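Local structure of Epf (Streptococcus pyogenes, 4ES8) at residues T117-Q122 against E205-K210; Q83-R88 against V99-N104; S218-G223 against L291-K296; L234-D239 against N271-T276; S92-Y97 against E195-G200. The protein acts as a cell-surface adhesin of Streptococcus pyogenes that binds to cells through an N-terminal region containing a carbohydrate-binding module next to a fibronectin-like domain. All blocks are in the same frame, centred on the assembly; numbering follows the deposited sequence.

Contact 1: residues T117-Q122 against E205-K210; sequences TFEQGQ and EFKNLK
Glu119 and Asn208 make the side-chain hydrogen bond between these two antiparallel strands. Their side chains run side by side in the same direction, and Asn208 ND2 donates to Glu119 OE2 at 2.8 Å, almost in the plane of its own amide but from above the plane of the carboxylate. The stem of Lys207 lies against the same glutamate, its CG 3.8 Å from Glu119 CB, while its NZ stays 4.4 Å from Glu119 OE1, too far for a salt bridge. On the face that carries Gln120 and Phe206, the Gln120 amide stands at 74° to the Phe206 ring, with Gln120 OE1 3.3 Å from CE1 of Phe206 at the ring edge. A bend at chi2 (64°) brings the amide back to the strand, where Gln120 NE2 donates to Gly121 O at 3.0 Å; Tyr131 OH binds Gln120 OE1. Behind these side chains runs the backbone ladder: Glu119 and Lys207 exchange hydrogen bonds, as do Thr117 and Lys210. Between the two pairs the register slips by one residue at a beta bulge, where Asn208 adopts a left-handed backbone. A water joins Thr117 OG1 to Asn208 O there. The side-chain N-H of Asn208, which sits at the bulge, and the nearby lysine would both be expected to steady the negative charge of Glu119.

Contact 2: residues Q83-R88 against V99-N104; sequences QSIAAR and VAFKVN. With ACT (acetate ion), chain E.
Ile85 and Ala87 face Phe101 and Val99 across two strands that run antiparallel at 166° but lie 8.2 Å apart at their closest, so side chains rather than backbone hydrogen bonds fill the gap. Phe101 is the centre of the packing. Ile85 CG1 sits over the middle of the ring, 3.8 Å from its centroid and 11° off the normal, a CH-pi contact, and the methyl CD1 reaches on toward the root of the ring, 3.6 Å from Phe101 CG. Ile85 starts out extended (chi1 -167°) and stays so at chi2, which carries this arm inward across the aromatic face, and the two side chains slide past each other in opposite directions. At the far end of the ring, Phe101 CZ comes within 3.3 Å of Ala86 O and 3.9 Å of Ala87 CB. Ala87 CB also meets Val99 CG1 at 4.1 Å, and Val103 borders the other end beside Ile85 CD1. Phe206 and Leu190 add further apolar surface against Ile85. Arg88 turns away from this interior: its NH1 donates to acetate OXT at 3.0 Å, the ion lying at the edge of the guanidinium, while Asp203 forms a salt bridge with NE and Trp67 a cation-pi contact. Lys90 also holds the acetate, which probably came from the crystallisation liquor. Strand 84-89 belongs to one antiparallel sheet and strand 97-105 to another, and their inward residues interlock as in the two-layered beta-sandwich common among carbohydrate-binding modules.

Contact 3: residues S218-G223 against L291-K296; sequences SQLDKG and LKVSIK
Leu220 and Val293 approach each other at about a right angle, the methyl CD2 of the leucine meeting CG2 of the valine at 4.0 Å. Leu220 CG is anti to its backbone nitrogen (chi1 -177°), and this extended start carries the branched end toward strand 291-296. Two residues on, Ile295 does something different: it presses its CD1 methyl on the backbone of 218-220, 3.5 Å from Ser218 O and 4.1 Å from Leu220 N. The same residue also flanks the serine hydroxyl, with Ile295 CG2 and CD1 both 3.7 Å from Ser218 OG. That hydroxyl is hydrogen-bonded to Asp248, at the start of strand 248-253, which also touches Val293 through Ile250 and Leu252. Phe307 and Phe309 pack on Leu220 from strand 307-310. Beyond Leu220 the chain turns a corner at a classic beta bulge, where Asp221 and Lys222 both face Thr235. No hydrogen bond links 218-223 to 291-296. These segments, on separate sheets of what is probably the fibronectin-like domain, are therefore joined by van der Waals packing, and the one buried hydroxyl among the touching groups has its polar need met by Asp248.

Contact 4: residues L234-D239 against N271-T276; sequences LTLKSD and NPISIT
Asn271 grips Leu236 with both ends of its amide. Its OD1 accepts from Leu236 N at 2.8 Å, the donor standing above the carbonyl plane rather than on a lone pair, and its ND2 gives a hydrogen to Leu236 O at 2.9 Å, meeting a lone pair in that carbonyl's plane. Asn271 CG lies anti to the carbonyl carbon (chi1 -80°), which sets the amide beside Leu236. The side chain thus does what a strand residue's own N-H and C=O would do, and it takes over where the backbone pairing stops at this end. Within these segments the pairing is Leu234 with Ile273, antiparallel and hydrogen-bonded, both bonds 2.8 Å long, from Leu234 N to Ile273 O and from Ile273 N to Leu234 O; it continues with Ile275 and Val232. Pro272, reached through a cis peptide, lies between the two arrangements. On the inner side, Leu236 CD1 meets Ile273 CG1 at 3.7 Å with the side chains at about a right angle, and Leu234 CD1 touches Ile275 CD1 at 3.5 Å. Ile250 of the facing sheet covers Leu234, Ile273 and Ile275. The result is the edge of a three-stranded antiparallel sheet, one layer of the beta-sandwich expected of a fibronectin-like domain, in which strand 273-276 is outermost.

Contact 5: residues S92-Y97 against E195-G200; sequences STTAPY and EKKPQG
Glu195 opens the contact beside Pro96, its bent side chain bringing OE1 to 4.1 Å from Pro96 CB, a loose approach. The backbone matters more here: Glu195 O lies 3.6 Å from Ala95 CB. Ala95 turns its methyl toward the following peptide, reaching 3.4 Å from Lys196 C and 3.6 Å from Lys197 N, so the small side chain rests on the flat link between the two lysines. Lys197 supplies the single hydrogen bond across the loops. Its chain starts out extended and then turns at its last torsion, chi4 107°, to bring the ammonium back onto the opposing backbone, where NZ donates to Thr93 O at 3.1 Å. The donor stands above the plane of that carbonyl, and the aliphatic part of the lysine follows the same oxygen, with Lys197 CG 3.4 Å from Thr93 O. Pro198 then closes the contact, its CD 3.9 Å from Thr93 CB, while its ring also packs on Tyr89. Thr93 is held in place by a bond from its OG1 to Lys90 O. A cis peptide joins Ala95 to Pro96 as the first loop heads into its strand. The two loops run nearly antiparallel, 165° apart, beyond the ends of strands 97-105 and 186-194, which pair in one sheet and are joined at this end by backbone bonding between Tyr97 and Val194; the loops lead from and to strands 84-89 and 202-213 of the other sheet.

Contacts 1, 2 and 5 lie on one side of the chain's centre, contacts 3 and 4 on the other. Contacts 1 and 4 are partly buried, join neighbouring strands within a sheet and rely on hydrogen bonds; contacts 2 and 3 join facing sheets, are buried, and have no hydrogen bond across them. Contact 2 meets contact 1 directly: Ile85 O probably accepts from Phe206 N, strands 84-89 and 202-213 being neighbours in one sheet. Contacts 3 and 4 share a sheet in the same way, through strands 219-224 and 231-237. Contact 5 is largely surface, a loop pairing with one lysine bond, whose segment 92-97 lies between the two segments of contact 2 in sequence.

Contact 1: residues T117-Q122 against E205-K210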
# COMPACT_ATOMS: atom_id res chain seq x y z
N THR A 117 0.71 -3.24 9.09
CA THR A 117 0.66 -3.68 10.48
C THR A 117 1.90 -3.17 11.16
O THR A 117 2.95 -3.05 10.54
CB THR A 117 0.54 -5.20 10.60
OG1 THR A 117 1.61 -5.84 9.89
CG2 THR A 117 -0.81 -5.72 10.07
N PHE A 118 1.79 -2.84 12.45
CA PHE A 118 2.95 -2.41 13.24
C PHE A 118 2.59 -2.50 14.68
O PHE A 118 1.43 -2.74 15.00
CB PHE A 118 3.43 -0.99 12.87
CG PHE A 118 2.40 0.11 13.07
CD1 PHE A 118 1.43 0.34 12.11
CD2 PHE A 118 2.41 0.89 14.22
CE1 PHE A 118 0.48 1.36 12.29
CE2 PHE A 118 1.43 1.88 14.41
CZ PHE A 118 0.48 2.12 13.45
N GLU A 119 3.58 -2.28 15.55
CA GLU A 119 3.30 -2.24 16.97
C GLU A 119 3.40 -0.82 17.46
O GLU A 119 4.42 -0.16 17.22
CB GLU A 119 4.30 -3.12 17.75
CG GLU A 119 4.24 -4.59 17.37
CD GLU A 119 5.18 -5.43 18.21
OE1 GLU A 119 5.03 -5.45 19.45
OE2 GLU A 119 6.04 -6.11 17.61
N GLN A 120 2.38 -0.36 18.16
CA GLN A 120 2.44 0.91 18.86
C GLN A 120 3.13 0.60 20.17
O GLN A 120 2.58 -0.14 21.00
CB GLN A 120 1.04 1.50 19.08
CG GLN A 120 1.03 2.72 20.00
CD GLN A 120 1.82 3.83 19.36
OE1 GLN A 120 1.45 4.32 18.29
NE2 GLN A 120 2.99 4.15 19.94
N GLY A 121 4.37 1.07 20.31
CA GLY A 121 5.13 0.92 21.54
C GLY A 121 4.72 1.98 22.55
O GLY A 121 3.63 2.57 22.45
N GLN A 122 5.59 2.23 23.53
CA GLN A 122 5.31 3.17 24.62
C GLN A 122 4.81 4.51 24.12
O GLN A 122 5.29 5.02 23.11
CB GLN A 122 6.57 3.40 25.48
CG GLN A 122 7.71 4.12 24.74
CD GLN A 122 8.96 4.01 25.55
OE1 GLN A 122 9.16 4.74 26.53
NE2 GLN A 122 9.80 3.05 25.18
N GLU A 205 7.26 5.40 20.85
CA GLU A 205 7.96 4.47 19.97
C GLU A 205 7.00 3.68 19.10
O GLU A 205 5.92 3.29 19.58
CB GLU A 205 8.79 3.50 20.84
CG GLU A 205 9.60 2.47 20.07
CD GLU A 205 10.21 1.43 20.99
OE1 GLU A 205 9.47 0.53 21.44
OE2 GLU A 205 11.44 1.52 21.25
N PHE A 206 7.41 3.41 17.86
CA PHE A 206 6.67 2.61 16.89
C PHE A 206 7.61 1.54 16.36
O PHE A 206 8.79 1.85 16.17
CB PHE A 206 6.17 3.47 15.72
CG PHE A 206 5.60 4.80 16.14
CD1 PHE A 206 4.25 4.92 16.46
CD2 PHE A 206 6.41 5.93 16.21
CE1 PHE A 206 3.71 6.16 16.82
CE2 PHE A 206 5.87 7.19 16.55
CZ PHE A 206 4.52 7.29 16.85
N LYS A 207 7.14 0.32 16.15
CA LYS A 207 8.10 -0.68 15.68
C LYS A 207 7.48 -1.79 14.87
O LYS A 207 6.26 -1.94 14.83
CB LYS A 207 8.85 -1.31 16.88
CG LYS A 207 7.94 -1.97 17.90
CD LYS A 207 8.74 -2.40 19.14
CE LYS A 207 7.81 -2.85 20.24
NZ LYS A 207 8.54 -3.53 21.35
N ASN A 208 8.35 -2.57 14.20
CA ASN A 208 8.01 -3.80 13.45
C ASN A 208 6.91 -3.52 12.41
O ASN A 208 5.82 -4.11 12.43
CB ASN A 208 7.62 -4.90 14.43
CG ASN A 208 8.81 -5.30 15.28
OD1 ASN A 208 9.98 -5.28 14.83
ND2 ASN A 208 8.56 -5.69 16.51
N LEU A 209 7.27 -2.63 11.49
CA LEU A 209 6.39 -2.16 10.43
C LEU A 209 6.38 -3.14 9.26
O LEU A 209 7.43 -3.62 8.83
CB LEU A 209 6.83 -0.76 9.98
CG LEU A 209 7.00 0.24 11.14
CD1 LEU A 209 8.38 0.86 11.16
CD2 LEU A 209 5.93 1.28 11.13
N LYS A 210 5.18 -3.45 8.75
CA LYS A 210 5.00 -4.36 7.61
C LYS A 210 3.88 -3.83 6.74
O LYS A 210 2.98 -3.17 7.26
CB LYS A 210 4.65 -5.80 8.06
CG LYS A 210 5.76 -6.59 8.75
CD LYS A 210 5.22 -7.94 9.26
CE LYS A 210 6.16 -8.52 10.29
NZ LYS A 210 5.83 -9.94 10.60
O HOH W 1 3.77 -5.81 11.61
O HOH W 2 8.07 0.80 23.68

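Contact 2: residues Q83-R88 against V99-N104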
# COMPACT_ATOMS: atom_id res chain seq x y z
N GLN A 83 14.51 -1.97 13.76
CA GLN A 83 13.11 -2.35 13.93
C GLN A 83 12.22 -1.23 14.41
O GLN A 83 11.01 -1.43 14.36
CB GLN A 83 12.99 -3.49 14.97
CG GLN A 83 13.68 -4.78 14.53
CD GLN A 83 13.32 -5.95 15.41
OE1 GLN A 83 13.89 -6.14 16.49
NE2 GLN A 83 12.36 -6.76 14.97
N SER A 84 12.77 -0.11 14.89
CA SER A 84 11.91 0.88 15.55
C SER A 84 12.24 2.31 15.21
O SER A 84 13.34 2.61 14.70
CB SER A 84 12.03 0.73 17.07
OG SER A 84 13.32 1.09 17.54
N ILE A 85 11.30 3.21 15.51
CA ILE A 85 11.48 4.63 15.27
C ILE A 85 10.78 5.36 16.41
O ILE A 85 9.69 4.93 16.83
CB ILE A 85 10.98 5.00 13.85
CG1 ILE A 85 11.44 6.39 13.44
CG2 ILE A 85 9.44 4.81 13.67
CD1 ILE A 85 11.29 6.60 11.94
N ALA A 86 11.44 6.36 16.99
CA ALA A 86 10.92 6.99 18.20
C ALA A 86 11.21 8.47 18.28
O ALA A 86 12.20 8.94 17.71
CB ALA A 86 11.55 6.30 19.42
N ALA A 87 10.34 9.18 19.03
CA ALA A 87 10.51 10.61 19.31
C ALA A 87 10.54 10.84 20.80
O ALA A 87 9.88 10.11 21.56
CB ALA A 87 9.36 11.41 18.70
N ARG A 88 11.30 11.85 21.21
CA ARG A 88 11.43 12.29 22.60
C ARG A 88 11.16 13.77 22.63
O ARG A 88 11.79 14.51 21.86
CB ARG A 88 12.82 11.97 23.17
CG ARG A 88 13.10 12.69 24.49
CD ARG A 88 14.37 12.18 25.16
NE ARG A 88 14.19 10.81 25.61
CZ ARG A 88 15.18 10.03 26.03
NH1 ARG A 88 16.42 10.52 26.14
NH2 ARG A 88 14.94 8.78 26.39
N VAL A 99 6.03 16.00 16.21
CA VAL A 99 7.07 15.33 15.40
C VAL A 99 6.36 14.24 14.59
O VAL A 99 5.52 13.51 15.12
CB VAL A 99 8.20 14.73 16.28
CG1 VAL A 99 9.14 13.85 15.46
CG2 VAL A 99 8.97 15.83 17.00
N ALA A 100 6.71 14.10 13.30
CA ALA A 100 6.15 13.05 12.47
C ALA A 100 7.25 12.33 11.75
O ALA A 100 8.23 12.97 11.32
CB ALA A 100 5.17 13.62 11.47
N PHE A 101 7.08 11.02 11.58
CA PHE A 101 7.98 10.22 10.77
C PHE A 101 7.28 9.71 9.52
O PHE A 101 6.07 9.45 9.54
CB PHE A 101 8.48 9.01 11.57
CG PHE A 101 9.18 9.42 12.85
CD1 PHE A 101 10.35 10.16 12.82
CD2 PHE A 101 8.67 9.03 14.09
CE1 PHE A 101 10.98 10.55 14.00
CE2 PHE A 101 9.30 9.42 15.26
CZ PHE A 101 10.47 10.16 15.22
N LYS A 102 8.03 9.52 8.44
CA LYS A 102 7.50 8.85 7.26
C LYS A 102 8.32 7.61 7.05
O LYS A 102 9.55 7.69 6.87
CB LYS A 102 7.52 9.75 6.01
CG LYS A 102 6.34 10.71 5.96
CD LYS A 102 6.30 11.46 4.62
CE LYS A 102 4.94 12.04 4.36
NZ LYS A 102 4.83 12.60 2.97
N VAL A 103 7.66 6.45 7.10
CA VAL A 103 8.32 5.17 6.81
C VAL A 103 7.83 4.75 5.44
O VAL A 103 6.62 4.58 5.20
CB VAL A 103 8.06 4.11 7.88
CG1 VAL A 103 8.75 2.81 7.49
CG2 VAL A 103 8.59 4.58 9.23
N ASN A 104 8.77 4.71 4.49
CA ASN A 104 8.43 4.49 3.10
C ASN A 104 8.09 3.05 2.75
O ASN A 104 8.54 2.11 3.41
CB ASN A 104 9.58 4.92 2.20
CG ASN A 104 9.66 6.42 1.99
OD1 ASN A 104 8.83 7.20 2.49
ND2 ASN A 104 10.69 6.85 1.27
C ACT E . 18.80 13.31 25.52
O ACT E . 19.53 14.31 25.69
OXT ACT E . 17.67 13.24 26.05
CH3 ACT E . 19.39 12.13 24.76

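Contact 3: residues S218-G223 against L291-K296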
# COMPACT_ATOMS: atom_id res chain seq x y z
N SER A 218 -9.96 -9.87 -9.59
CA SER A 218 -11.16 -9.53 -10.35
C SER A 218 -11.99 -10.81 -10.58
O SER A 218 -11.55 -11.94 -10.27
CB SER A 218 -10.76 -8.90 -11.68
OG SER A 218 -10.00 -9.82 -12.44
N GLN A 219 -13.18 -10.62 -11.14
CA GLN A 219 -14.10 -11.71 -11.44
C GLN A 219 -14.45 -11.71 -12.90
O GLN A 219 -14.39 -10.66 -13.54
CB GLN A 219 -15.40 -11.60 -10.61
CG GLN A 219 -15.19 -11.71 -9.10
CD GLN A 219 -15.06 -10.37 -8.44
OE1 GLN A 219 -15.82 -9.44 -8.73
NE2 GLN A 219 -14.13 -10.24 -7.51
N LEU A 220 -14.85 -12.88 -13.43
CA LEU A 220 -15.27 -12.91 -14.83
C LEU A 220 -16.72 -12.42 -14.91
O LEU A 220 -17.60 -13.00 -14.26
CB LEU A 220 -15.15 -14.33 -15.43
CG LEU A 220 -15.49 -14.42 -16.94
CD1 LEU A 220 -14.42 -13.77 -17.80
CD2 LEU A 220 -15.74 -15.88 -17.37
N ASP A 221 -16.96 -11.36 -15.67
CA ASP A 221 -18.29 -10.81 -15.91
C ASP A 221 -18.92 -11.60 -17.04
O ASP A 221 -20.05 -12.07 -16.90
CB ASP A 221 -18.22 -9.30 -16.25
CG ASP A 221 -19.56 -8.58 -16.30
OD1 ASP A 221 -20.54 -9.11 -15.72
OD2 ASP A 221 -19.60 -7.45 -16.84
N LYS A 222 -18.18 -11.79 -18.14
CA LYS A 222 -18.63 -12.58 -19.29
C LYS A 222 -17.45 -13.01 -20.12
O LYS A 222 -16.41 -12.35 -20.15
CB LYS A 222 -19.69 -11.83 -20.15
CG LYS A 222 -19.21 -10.56 -20.83
CD LYS A 222 -20.26 -9.97 -21.77
CE LYS A 222 -19.71 -8.79 -22.54
NZ LYS A 222 -20.69 -8.24 -23.51
N GLY A 223 -17.61 -14.15 -20.78
CA GLY A 223 -16.58 -14.67 -21.66
C GLY A 223 -17.17 -14.89 -23.03
O GLY A 223 -18.34 -15.30 -23.14
N LEU A 291 -15.97 -23.60 -20.74
CA LEU A 291 -14.58 -23.25 -20.45
C LEU A 291 -14.51 -22.72 -19.03
O LEU A 291 -15.49 -22.19 -18.52
CB LEU A 291 -14.05 -22.19 -21.43
CG LEU A 291 -14.18 -22.53 -22.94
CD1 LEU A 291 -13.65 -21.39 -23.79
CD2 LEU A 291 -13.42 -23.83 -23.29
N LYS A 292 -13.33 -22.85 -18.40
CA LYS A 292 -13.14 -22.39 -17.03
C LYS A 292 -12.12 -21.27 -16.98
O LYS A 292 -11.09 -21.32 -17.68
CB LYS A 292 -12.66 -23.56 -16.14
CG LYS A 292 -12.43 -23.19 -14.67
CD LYS A 292 -12.08 -24.42 -13.81
CE LYS A 292 -10.73 -25.03 -14.13
NZ LYS A 292 -10.39 -26.11 -13.16
N VAL A 293 -12.40 -20.28 -16.14
CA VAL A 293 -11.49 -19.16 -15.90
C VAL A 293 -11.17 -19.13 -14.41
O VAL A 293 -12.08 -19.13 -13.59
CB VAL A 293 -12.07 -17.81 -16.39
CG1 VAL A 293 -11.18 -16.65 -15.94
CG2 VAL A 293 -12.24 -17.80 -17.91
N SER A 294 -9.87 -19.06 -14.08
CA SER A 294 -9.38 -18.89 -12.70
C SER A 294 -8.50 -17.64 -12.69
O SER A 294 -7.65 -17.51 -13.56
CB SER A 294 -8.61 -20.11 -12.24
OG SER A 294 -8.09 -19.88 -10.94
N ILE A 295 -8.71 -16.72 -11.71
CA ILE A 295 -7.94 -15.48 -11.68
C ILE A 295 -7.14 -15.43 -10.39
O ILE A 295 -7.71 -15.51 -9.30
CB ILE A 295 -8.87 -14.26 -11.85
CG1 ILE A 295 -9.70 -14.35 -13.17
CG2 ILE A 295 -8.07 -12.94 -11.82
CD1 ILE A 295 -10.76 -13.28 -13.39
N LYS A 296 -5.81 -15.25 -10.52
CA LYS A 296 -4.94 -15.16 -9.36
C LYS A 296 -4.40 -13.76 -9.27
O LYS A 296 -3.86 -13.27 -10.26
CB LYS A 296 -3.78 -16.16 -9.49
CG LYS A 296 -2.79 -16.10 -8.30
CD LYS A 296 -1.59 -17.02 -8.56
CE LYS A 296 -0.58 -17.00 -7.45
NZ LYS A 296 0.75 -17.47 -7.94

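Contact 4: residues L234-D239 against N271-T276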
# COMPACT_ATOMS: atom_id res chain seq x y z
N LEU A 234 -12.48 -11.79 -22.70
CA LEU A 234 -12.97 -11.90 -21.32
C LEU A 234 -13.24 -10.54 -20.73
O LEU A 234 -12.33 -9.70 -20.70
CB LEU A 234 -11.96 -12.65 -20.45
CG LEU A 234 -11.53 -14.04 -20.91
CD1 LEU A 234 -10.58 -14.63 -19.93
CD2 LEU A 234 -12.75 -15.02 -21.03
N THR A 235 -14.47 -10.32 -20.27
CA THR A 235 -14.83 -9.06 -19.62
C THR A 235 -14.68 -9.24 -18.11
O THR A 235 -15.35 -10.09 -17.51
CB THR A 235 -16.26 -8.62 -20.01
OG1 THR A 235 -16.32 -8.46 -21.43
CG2 THR A 235 -16.71 -7.31 -19.32
N LEU A 236 -13.82 -8.43 -17.49
CA LEU A 236 -13.61 -8.52 -16.04
C LEU A 236 -14.45 -7.49 -15.28
O LEU A 236 -14.77 -6.41 -15.80
CB LEU A 236 -12.14 -8.26 -15.71
CG LEU A 236 -11.09 -9.16 -16.37
CD1 LEU A 236 -9.68 -8.71 -15.96
CD2 LEU A 236 -11.33 -10.63 -16.04
N LYS A 237 -14.77 -7.83 -14.03
CA LYS A 237 -15.50 -6.96 -13.11
C LYS A 237 -14.89 -7.11 -11.72
O LYS A 237 -14.14 -8.06 -11.48
CB LYS A 237 -17.01 -7.31 -13.09
CG LYS A 237 -17.32 -8.66 -12.44
CD LYS A 237 -18.81 -9.00 -12.45
CE LYS A 237 -19.05 -10.40 -11.94
NZ LYS A 237 -20.47 -10.83 -12.07
N SER A 238 -15.22 -6.19 -10.79
CA SER A 238 -14.75 -6.28 -9.42
C SER A 238 -15.86 -5.87 -8.48
O SER A 238 -16.30 -4.71 -8.52
CB SER A 238 -13.53 -5.39 -9.20
OG SER A 238 -13.20 -5.34 -7.83
N ASP A 239 -16.28 -6.80 -7.61
CA ASP A 239 -17.32 -6.52 -6.62
C ASP A 239 -16.93 -5.38 -5.68
O ASP A 239 -17.80 -4.64 -5.21
CB ASP A 239 -17.60 -7.77 -5.79
CG ASP A 239 -18.42 -8.83 -6.52
OD1 ASP A 239 -18.89 -8.56 -7.63
OD2 ASP A 239 -18.58 -9.94 -5.96
N ASN A 271 -11.33 -3.55 -20.77
CA ASN A 271 -12.17 -4.65 -21.23
C ASN A 271 -12.48 -4.49 -22.73
O ASN A 271 -12.66 -3.37 -23.20
CB ASN A 271 -13.47 -4.71 -20.43
CG ASN A 271 -13.32 -5.37 -19.10
OD1 ASN A 271 -12.56 -6.34 -18.94
ND2 ASN A 271 -14.08 -4.90 -18.12
N PRO A 272 -12.53 -5.60 -23.50
CA PRO A 272 -12.31 -6.99 -23.06
C PRO A 272 -10.83 -7.36 -23.07
O PRO A 272 -10.03 -6.83 -23.87
CB PRO A 272 -13.09 -7.80 -24.10
CG PRO A 272 -12.94 -7.00 -25.37
CD PRO A 272 -12.84 -5.53 -24.95
N ILE A 273 -10.46 -8.26 -22.17
CA ILE A 273 -9.10 -8.80 -22.11
C ILE A 273 -9.05 -9.88 -23.17
O ILE A 273 -9.86 -10.81 -23.12
CB ILE A 273 -8.74 -9.34 -20.70
CG1 ILE A 273 -9.05 -8.33 -19.55
CG2 ILE A 273 -7.31 -9.88 -20.66
CD1 ILE A 273 -8.36 -6.92 -19.59
N SER A 274 -8.12 -9.77 -24.10
CA SER A 274 -8.02 -10.76 -25.16
C SER A 274 -7.04 -11.86 -24.80
O SER A 274 -5.97 -11.61 -24.25
CB SER A 274 -7.59 -10.11 -26.48
OG SER A 274 -8.57 -9.17 -26.89
N ILE A 275 -7.45 -13.09 -25.10
CA ILE A 275 -6.64 -14.28 -24.97
C ILE A 275 -6.60 -14.89 -26.38
O ILE A 275 -7.65 -15.03 -27.01
CB ILE A 275 -7.18 -15.25 -23.88
CG1 ILE A 275 -7.06 -14.61 -22.47
CG2 ILE A 275 -6.45 -16.61 -23.95
CD1 ILE A 275 -7.46 -15.49 -21.27
N THR A 276 -5.40 -15.18 -26.88
CA THR A 276 -5.24 -15.79 -28.20
C THR A 276 -4.89 -17.26 -28.03
O THR A 276 -3.85 -17.59 -27.46
CB THR A 276 -4.18 -15.05 -29.04
OG1 THR A 276 -4.50 -13.66 -29.08
CG2 THR A 276 -4.07 -15.60 -30.47

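Contact 5: residues S92-Y97 against E195-G200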
# COMPACT_ATOMS: atom_id res chain seq x y z
N SER A 92 12.19 21.75 27.16
CA SER A 92 12.36 23.04 26.47
C SER A 92 11.40 23.19 25.27
O SER A 92 11.32 24.28 24.69
CB SER A 92 13.80 23.20 26.02
OG SER A 92 14.19 22.15 25.16
N THR A 93 10.67 22.11 24.89
CA THR A 93 9.69 22.15 23.79
C THR A 93 8.68 23.26 24.02
O THR A 93 8.18 23.41 25.13
CB THR A 93 8.91 20.80 23.75
OG1 THR A 93 9.81 19.73 23.44
CG2 THR A 93 7.78 20.79 22.71
N THR A 94 8.35 24.02 22.96
CA THR A 94 7.28 25.01 23.01
C THR A 94 6.04 24.31 22.52
O THR A 94 5.96 23.95 21.35
CB THR A 94 7.61 26.26 22.19
OG1 THR A 94 8.80 26.86 22.70
CG2 THR A 94 6.44 27.29 22.18
N ALA A 95 5.06 24.14 23.39
CA ALA A 95 3.85 23.43 23.04
C ALA A 95 2.74 24.36 22.58
O ALA A 95 2.70 25.51 23.03
CB ALA A 95 3.39 22.59 24.22
N PRO A 96 1.80 23.89 21.73
CA PRO A 96 1.76 22.56 21.09
C PRO A 96 2.87 22.38 20.06
O PRO A 96 3.32 23.35 19.43
CB PRO A 96 0.36 22.48 20.44
CG PRO A 96 -0.38 23.74 20.87
CD PRO A 96 0.68 24.74 21.26
N TYR A 97 3.33 21.14 19.91
CA TYR A 97 4.43 20.81 19.01
C TYR A 97 4.28 19.37 18.57
O TYR A 97 3.92 18.52 19.39
CB TYR A 97 5.74 21.03 19.75
CG TYR A 97 6.99 20.65 18.99
CD1 TYR A 97 7.51 21.49 18.01
CD2 TYR A 97 7.70 19.50 19.31
CE1 TYR A 97 8.69 21.17 17.35
CE2 TYR A 97 8.85 19.15 18.62
CZ TYR A 97 9.35 19.99 17.65
OH TYR A 97 10.52 19.69 16.99
N GLU A 195 0.55 18.78 23.84
CA GLU A 195 -0.31 19.97 23.93
C GLU A 195 0.19 20.94 24.96
O GLU A 195 -0.15 22.12 24.90
CB GLU A 195 -1.76 19.58 24.31
CG GLU A 195 -2.44 18.69 23.29
CD GLU A 195 -3.22 19.40 22.21
OE1 GLU A 195 -2.94 20.59 21.92
OE2 GLU A 195 -4.13 18.75 21.63
N LYS A 196 0.94 20.44 25.96
CA LYS A 196 1.45 21.32 27.00
C LYS A 196 2.94 21.05 27.17
O LYS A 196 3.44 20.01 26.74
CB LYS A 196 0.65 21.21 28.31
CG LYS A 196 0.74 19.91 29.06
CD LYS A 196 0.09 20.09 30.43
CE LYS A 196 -0.36 18.77 31.01
NZ LYS A 196 -1.31 18.95 32.14
N LYS A 197 3.65 22.01 27.73
CA LYS A 197 5.08 21.91 27.92
C LYS A 197 5.42 20.68 28.79
O LYS A 197 4.89 20.55 29.89
CB LYS A 197 5.61 23.20 28.55
CG LYS A 197 7.09 23.40 28.34
CD LYS A 197 7.50 24.88 28.55
CE LYS A 197 8.76 25.24 27.79
NZ LYS A 197 8.46 26.09 26.61
N PRO A 198 6.29 19.79 28.29
CA PRO A 198 6.70 18.63 29.12
C PRO A 198 7.41 19.04 30.41
O PRO A 198 8.11 20.07 30.46
CB PRO A 198 7.70 17.89 28.22
CG PRO A 198 7.30 18.31 26.81
CD PRO A 198 6.98 19.78 26.98
N GLN A 199 7.27 18.20 31.44
CA GLN A 199 7.96 18.40 32.72
C GLN A 199 9.09 17.37 32.89
O GLN A 199 9.84 17.40 33.88
CB GLN A 199 6.96 18.32 33.88
CG GLN A 199 5.94 19.47 33.86
CD GLN A 199 6.55 20.81 34.25
OE1 GLN A 199 7.54 20.88 34.98
NE2 GLN A 199 5.91 21.90 33.83
N GLY A 200 9.22 16.49 31.90
CA GLY A 200 10.32 15.53 31.81
C GLY A 200 10.38 14.97 30.40
O GLY A 200 9.52 15.31 29.58